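Local structure of xylosidase (Xanthomonas axonopodis pv. citri, 6XN2) at residues Asp121-Asn126 against Tyr130-Ala135; Ala164-Ile169 against Ile227-Pro232. The protein probably hydrolyses xylan-derived oligosaccharides as a family 43 glycoside hydrolase, and is seen here with xylose units in its pocket and a bound calcium ion. All blocks are in the same frame, centred on the assembly; numbering follows the deposited sequence.

Contact 1. Residues Asp121-Asn126 against Tyr130-Ala135; sequences DAAQRN and YLYFPA
Asp121 and Tyr132 pair through both of their backbone amides, the first of two hydrogen-bonded pairs that join the antiparallel strands 121-125 and 128-136 of a beta hairpin. The hairpin supplies two strands of a four-stranded antiparallel sheet, one blade of the five-bladed beta-propeller of family 43. Asp121 N donates to Tyr132 O and Tyr132 N back to Asp121 O, both at 2.8 Å. Ala123 and Tyr130 repeat the pattern, Tyr130 N giving to Ala123 O at 2.7 Å. Between them sits the non-hydrogen-bonded pair Ala122-Leu131, where Ala122 CA approaches Tyr130 O at 3.2 Å in a CA-H...O contact. Leu131 has CG anti to its amide nitrogen (chi1 -176°), which brings CD1 to 3.4 Å from Asp121 O.

On the other face, Ala123 is small enough to lie beside the Tyr132 ring, CB to CE1 3.8 Å, and Asp121 O meets that ring at its edge. The phenol oxygen of Tyr132 is bound to Met226 O. A water joins Tyr130 OH (2.7 Å) to Asn126 OD1, which also accepts from Arg125 NH2 in the guanidinium plane. Asp121 turns its carboxylate away from strand 128-136: OD1 takes the ring NH of His54 and, weakly, the amide of Ala122, while OD2 takes Val173 N. With both oxygens thus engaged by donors in a buried setting, and with the Asp121 side chain about 6 Å from the calcium ion, the carboxylate is probably held ionised and fixed in direction, tying the hairpin to strands 47-56 and 172-175.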
loop_
_atom_site.group_PDB
_atom_site.type_symbol
_atom_site.label_atom_id
_atom_site.label_comp_id
_atom_site.label_asym_id
_atom_site.label_seq_id
_atom_site.Cartn_x
_atom_site.Cartn_y
_atom_site.Cartn_z
ATOM N N ASP A 121 5.577 3.347 3.628
ATOM C CA ASP A 121 5.850 4.061 2.387
ATOM C C ASP A 121 6.927 5.098 2.655
ATOM O O ASP A 121 7.327 5.307 3.802
ATOM C CB ASP A 121 4.583 4.722 1.826
ATOM C CG ASP A 121 4.714 5.077 0.348
ATOM O OD1 ASP A 121 5.725 4.677 -0.272
ATOM O OD2 ASP A 121 3.812 5.750 -0.193
ATOM N N ALA A 122 7.405 5.747 1.606
ATOM C CA ALA A 122 8.459 6.729 1.772
ATOM C C ALA A 122 8.208 7.948 0.907
ATOM O O ALA A 122 7.442 7.890 -0.057
ATOM C CB ALA A 122 9.811 6.112 1.447
ATOM N N ALA A 123 8.849 9.051 1.277
ATOM C CA ALA A 123 8.795 10.286 0.514
ATOM C C ALA A 123 10.098 11.049 0.682
ATOM O O ALA A 123 10.840 10.825 1.640
ATOM C CB ALA A 123 7.614 11.150 0.957
ATOM N N GLN A 124 10.379 11.951 -0.254
ATOM C CA GLN A 124 11.547 12.812 -0.140
ATOM C C GLN A 124 11.163 14.275 -0.263
ATOM O O GLN A 124 10.266 14.640 -1.024
ATOM C CB GLN A 124 12.593 12.462 -1.199
ATOM C CG GLN A 124 13.260 11.106 -1.006
ATOM C CD GLN A 124 14.499 10.946 -1.862
ATOM O OE1 GLN A 124 14.531 11.374 -3.016
ATOM N NE2 GLN A 124 15.535 10.339 -1.298
ATOM N N ARG A 125 11.883 15.096 0.476
ATOM C CA ARG A 125 11.754 16.527 0.456
ATOM C C ARG A 125 12.936 17.123 1.174
ATOM O O ARG A 125 13.394 16.598 2.121
ATOM C CB ARG A 125 10.468 17.046 1.075
ATOM C CG ARG A 125 9.978 18.350 0.477
ATOM C CD ARG A 125 8.810 18.903 1.244
ATOM N NE ARG A 125 8.115 19.968 0.567
ATOM C CZ ARG A 125 8.436 21.251 0.663
ATOM N NH1 ARG A 125 7.728 22.150 0.025
ATOM N NH2 ARG A 125 9.458 21.641 1.394
ATOM N N ASN A 126 13.421 18.220 0.646
ATOM C CA ASN A 126 14.525 18.967 1.213
ATOM C C ASN A 126 15.747 18.138 1.505
ATOM O O ASN A 126 16.404 18.371 2.450
ATOM C CB ASN A 126 14.068 19.705 2.465
ATOM C CG ASN A 126 12.853 20.559 2.237
ATOM O OD1 ASN A 126 11.775 20.255 2.683
ATOM N ND2 ASN A 126 13.047 21.646 1.561
ATOM N N TYR A 130 11.694 10.426 4.203
ATOM C CA TYR A 130 10.803 10.139 5.285
ATOM C C TYR A 130 10.189 8.773 5.136
ATOM O O TYR A 130 9.746 8.463 4.115
ATOM C CB TYR A 130 9.711 11.192 5.362
ATOM C CG TYR A 130 10.244 12.581 5.524
ATOM C CD1 TYR A 130 10.588 13.323 4.450
ATOM C CD2 TYR A 130 10.419 13.125 6.744
ATOM C CE1 TYR A 130 11.092 14.590 4.589
ATOM C CE2 TYR A 130 10.924 14.387 6.892
ATOM C CZ TYR A 130 11.257 15.108 5.810
ATOM O OH TYR A 130 11.753 16.339 5.937
ATOM N N LEU A 131 10.193 7.977 6.191
ATOM C CA LEU A 131 9.595 6.663 6.179
ATOM C C LEU A 131 8.301 6.698 6.953
ATOM O O LEU A 131 8.312 6.909 8.098
ATOM C CB LEU A 131 10.543 5.614 6.748
ATOM C CG LEU A 131 10.116 4.150 6.725
ATOM C CD1 LEU A 131 9.845 3.691 5.331
ATOM C CD2 LEU A 131 11.159 3.261 7.320
ATOM N N TYR A 132 7.187 6.544 6.269
ATOM C CA TYR A 132 5.870 6.541 6.900
ATOM C C TYR A 132 5.443 5.112 7.187
ATOM O O TYR A 132 5.544 4.257 6.317
ATOM C CB TYR A 132 4.837 7.230 6.004
ATOM C CG TYR A 132 5.186 8.657 5.715
ATOM C CD1 TYR A 132 6.096 8.978 4.714
ATOM C CD2 TYR A 132 4.624 9.690 6.457
ATOM C CE1 TYR A 132 6.434 10.293 4.457
ATOM C CE2 TYR A 132 4.954 11.008 6.210
ATOM C CZ TYR A 132 5.857 11.303 5.210
ATOM O OH TYR A 132 6.187 12.610 4.959
ATOM N N PHE A 133 4.967 4.851 8.400
ATOM C CA PHE A 133 4.620 3.483 8.778
ATOM C C PHE A 133 3.460 3.418 9.763
ATOM O O PHE A 133 3.338 4.268 10.649
ATOM C CB PHE A 133 5.843 2.776 9.378
ATOM C CG PHE A 133 6.323 3.389 10.667
ATOM C CD1 PHE A 133 7.136 4.509 10.652
ATOM C CD2 PHE A 133 5.965 2.842 11.889
ATOM C CE1 PHE A 133 7.577 5.083 11.831
ATOM C CE2 PHE A 133 6.401 3.421 13.077
ATOM C CZ PHE A 133 7.211 4.529 13.045
ATOM N N PRO A 134 2.598 2.402 9.611
ATOM C CA PRO A 134 1.549 2.146 10.593
ATOM C C PRO A 134 2.049 1.194 11.678
ATOM O O PRO A 134 2.722 0.194 11.392
ATOM C CB PRO A 134 0.447 1.505 9.753
ATOM C CG PRO A 134 1.215 0.717 8.709
ATOM C CD PRO A 134 2.532 1.455 8.482
ATOM N N ALA A 135 1.742 1.514 12.926
ATOM C CA ALA A 135 2.056 0.606 14.017
ATOM C C ALA A 135 0.981 0.723 15.076
ATOM O O ALA A 135 0.194 1.668 15.073
ATOM C CB ALA A 135 3.438 0.902 14.597
HETATM O O HOH W 1 11.154 18.398 4.299
#

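Contact 2. Residues Ala164-Ile169 against Ile227-Pro232; sequences AGTYSI and IDLAEP
Leu229 reaches across to the backbone of Ala164 and Gly165, and its isobutyl group makes nearly all the direct contact between these two loops. CG lies anti to its own carbonyl carbon (chi1 -49°), which sets both CG and CD1 3.6 Å from Ala164 O, with CD1 also 4.1 Å from Gly165 O. CD2 is the branch nearer Thr166, whose CG2 stands 4.4 Å from it in a loose methyl-to-methyl approach. Gly165 suits its place for two reasons: its positive phi, 95°, would press a beta carbon against the preceding carbonyl, and such a carbon would also lie too close to Leu229 CD1. Thr166 divides its two branches, the methyl near Leu229 CD2 while the hydroxyl is bound to Ile163 O and Ile144 O.

No direct hydrogen bond crosses the gap, and two waters do that work. One donates to Ala164 O (2.8 Å) and accepts from Leu229 N (2.7 Å); the other accepts from Ala164 N and donates to Asp228 OD1, so both backbone polar groups of Ala164 are bridged. The other carboxylate oxygen of Asp228 forms a salt bridge with Arg225.

The first loop runs between strands 157-158 and 172-175, the second between strands 218-221 and 234-239. Leu229 packs on Ala220 of strand 218-221 and on Leu183 of strand 181-185, and Thr166 touches Leu183 as well, so Leu183 is common to both loops.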
loop_
_atom_site.group_PDB
_atom_site.type_symbol
_atom_site.label_atom_id
_atom_site.label_comp_id
_atom_site.label_asym_id
_atom_site.label_seq_id
_atom_site.Cartn_x
_atom_site.Cartn_y
_atom_site.Cartn_z
ATOM N N ALA A 164 -0.148 13.368 14.176
ATOM C CA ALA A 164 -1.441 13.753 14.664
ATOM C C ALA A 164 -2.433 13.782 13.546
ATOM O O ALA A 164 -2.144 14.275 12.522
ATOM C CB ALA A 164 -1.379 15.101 15.338
ATOM N N GLY A 165 -3.605 13.258 13.791
ATOM C CA GLY A 165 -4.632 13.229 12.800
ATOM C C GLY A 165 -4.648 11.926 12.045
ATOM O O GLY A 165 -5.456 11.741 11.195
ATOM N N THR A 166 -3.713 11.051 12.370
ATOM C CA THR A 166 -3.663 9.778 11.739
ATOM C C THR A 166 -4.193 8.728 12.655
ATOM O O THR A 166 -4.259 8.860 13.816
ATOM C CB THR A 166 -2.290 9.380 11.219
ATOM O OG1 THR A 166 -1.418 9.126 12.301
ATOM C CG2 THR A 166 -1.747 10.443 10.350
ATOM N N TYR A 167 -4.660 7.711 12.000
ATOM C CA TYR A 167 -5.274 6.536 12.550
ATOM C C TYR A 167 -5.318 5.448 11.478
ATOM O O TYR A 167 -4.806 5.706 10.389
ATOM C CB TYR A 167 -6.661 6.864 13.040
ATOM C CG TYR A 167 -7.516 7.580 12.063
ATOM C CD1 TYR A 167 -7.496 8.926 11.972
ATOM C CD2 TYR A 167 -8.381 6.913 11.280
ATOM C CE1 TYR A 167 -8.274 9.590 11.100
ATOM C CE2 TYR A 167 -9.178 7.571 10.414
ATOM C CZ TYR A 167 -9.109 8.926 10.328
ATOM O OH TYR A 167 -9.872 9.611 9.474
ATOM N N SER A 168 -5.691 4.184 11.836
ATOM C CA SER A 168 -5.768 3.085 10.887
ATOM C C SER A 168 -4.368 2.823 10.295
ATOM O O SER A 168 -3.345 3.126 10.930
ATOM C CB SER A 168 -6.801 3.390 9.789
ATOM O OG SER A 168 -7.153 2.222 9.062
ATOM N N ILE A 169 -4.309 2.237 9.117
ATOM C CA ILE A 169 -3.050 1.792 8.549
ATOM C C ILE A 169 -2.754 2.149 7.109
ATOM O O ILE A 169 -3.367 3.009 6.565
ATOM C CB ILE A 169 -3.042 0.250 8.585
ATOM C CG1 ILE A 169 -4.270 -0.304 7.904
ATOM C CG2 ILE A 169 -3.101 -0.292 9.968
ATOM C CD1 ILE A 169 -4.261 -1.799 7.741
ATOM N N ILE A 227 6.419 15.817 8.525
ATOM C CA ILE A 227 6.125 14.915 9.636
ATOM C C ILE A 227 4.781 15.259 10.296
ATOM O O ILE A 227 4.367 14.610 11.259
ATOM C CB ILE A 227 7.246 14.944 10.688
ATOM C CG1 ILE A 227 7.335 16.328 11.329
ATOM C CG2 ILE A 227 8.578 14.553 10.059
ATOM C CD1 ILE A 227 8.384 16.409 12.398
ATOM N N ASP A 228 4.089 16.215 9.708
ATOM C CA ASP A 228 2.754 16.606 10.201
ATOM C C ASP A 228 1.820 16.799 9.017
ATOM O O ASP A 228 2.282 17.124 7.972
ATOM C CB ASP A 228 2.800 17.930 10.954
ATOM C CG ASP A 228 3.554 17.860 12.254
ATOM O OD1 ASP A 228 3.334 16.952 12.998
ATOM O OD2 ASP A 228 4.324 18.741 12.498
ATOM N N LEU A 229 0.532 16.603 9.229
ATOM C CA LEU A 229 -0.420 16.883 8.202
ATOM C C LEU A 229 -0.604 18.377 8.135
ATOM O O LEU A 229 -0.458 19.045 9.096
ATOM C CB LEU A 229 -1.771 16.275 8.519
ATOM C CG LEU A 229 -1.823 14.836 8.942
ATOM C CD1 LEU A 229 -3.264 14.445 9.080
ATOM C CD2 LEU A 229 -1.146 14.000 7.911
ATOM N N ALA A 230 -0.956 18.887 6.985
ATOM C CA ALA A 230 -1.205 20.313 6.868
ATOM C C ALA A 230 -2.662 20.638 7.081
ATOM O O ALA A 230 -3.025 21.775 7.117
ATOM C CB ALA A 230 -0.768 20.821 5.540
ATOM N N GLU A 231 -3.474 19.609 7.235
ATOM C CA GLU A 231 -4.889 19.752 7.429
ATOM C C GLU A 231 -5.469 18.449 7.932
ATOM O O GLU A 231 -4.888 17.438 7.747
ATOM C CB GLU A 231 -5.522 20.031 6.085
ATOM C CG GLU A 231 -5.511 18.807 5.187
ATOM C CD GLU A 231 -5.782 19.086 3.754
ATOM O OE1 GLU A 231 -6.402 20.082 3.478
ATOM O OE2 GLU A 231 -5.411 18.297 2.911
ATOM N N PRO A 232 -6.676 18.469 8.512
ATOM C CA PRO A 232 -7.350 17.218 8.887
ATOM C C PRO A 232 -7.640 16.380 7.640
ATOM O O PRO A 232 -7.899 16.947 6.573
ATOM C CB PRO A 232 -8.650 17.690 9.553
ATOM C CG PRO A 232 -8.416 19.118 9.915
ATOM C CD PRO A 232 -7.457 19.656 8.897
HETATM O O HOH W 2 -0.248 16.180 11.786
HETATM O O HOH W 3 2.134 15.244 14.751
#

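Overall arrangement
The two contacts lie on the same side of the chain's centre, their own centres about 13 Å apart, and they touch at two places. Pro134 CB of contact 1 packs 3.7 Å from Ile169 CA of contact 2, and the ring of Tyr130 meets Ile227, CE2 to CG2 3.9 Å. The first junction leads to the sugar: Ile169 touches the bound xylopyranose, and Pro134 also touches Trp118, another pocket residue. Contact 1 is the more deeply placed, its hairpin bringing the Asp121 side chain to about 11 Å from the sugar. In contact 2, 164-169 runs from the exposed, water-bridged start at Ala164 into the pocket wall at Ile169.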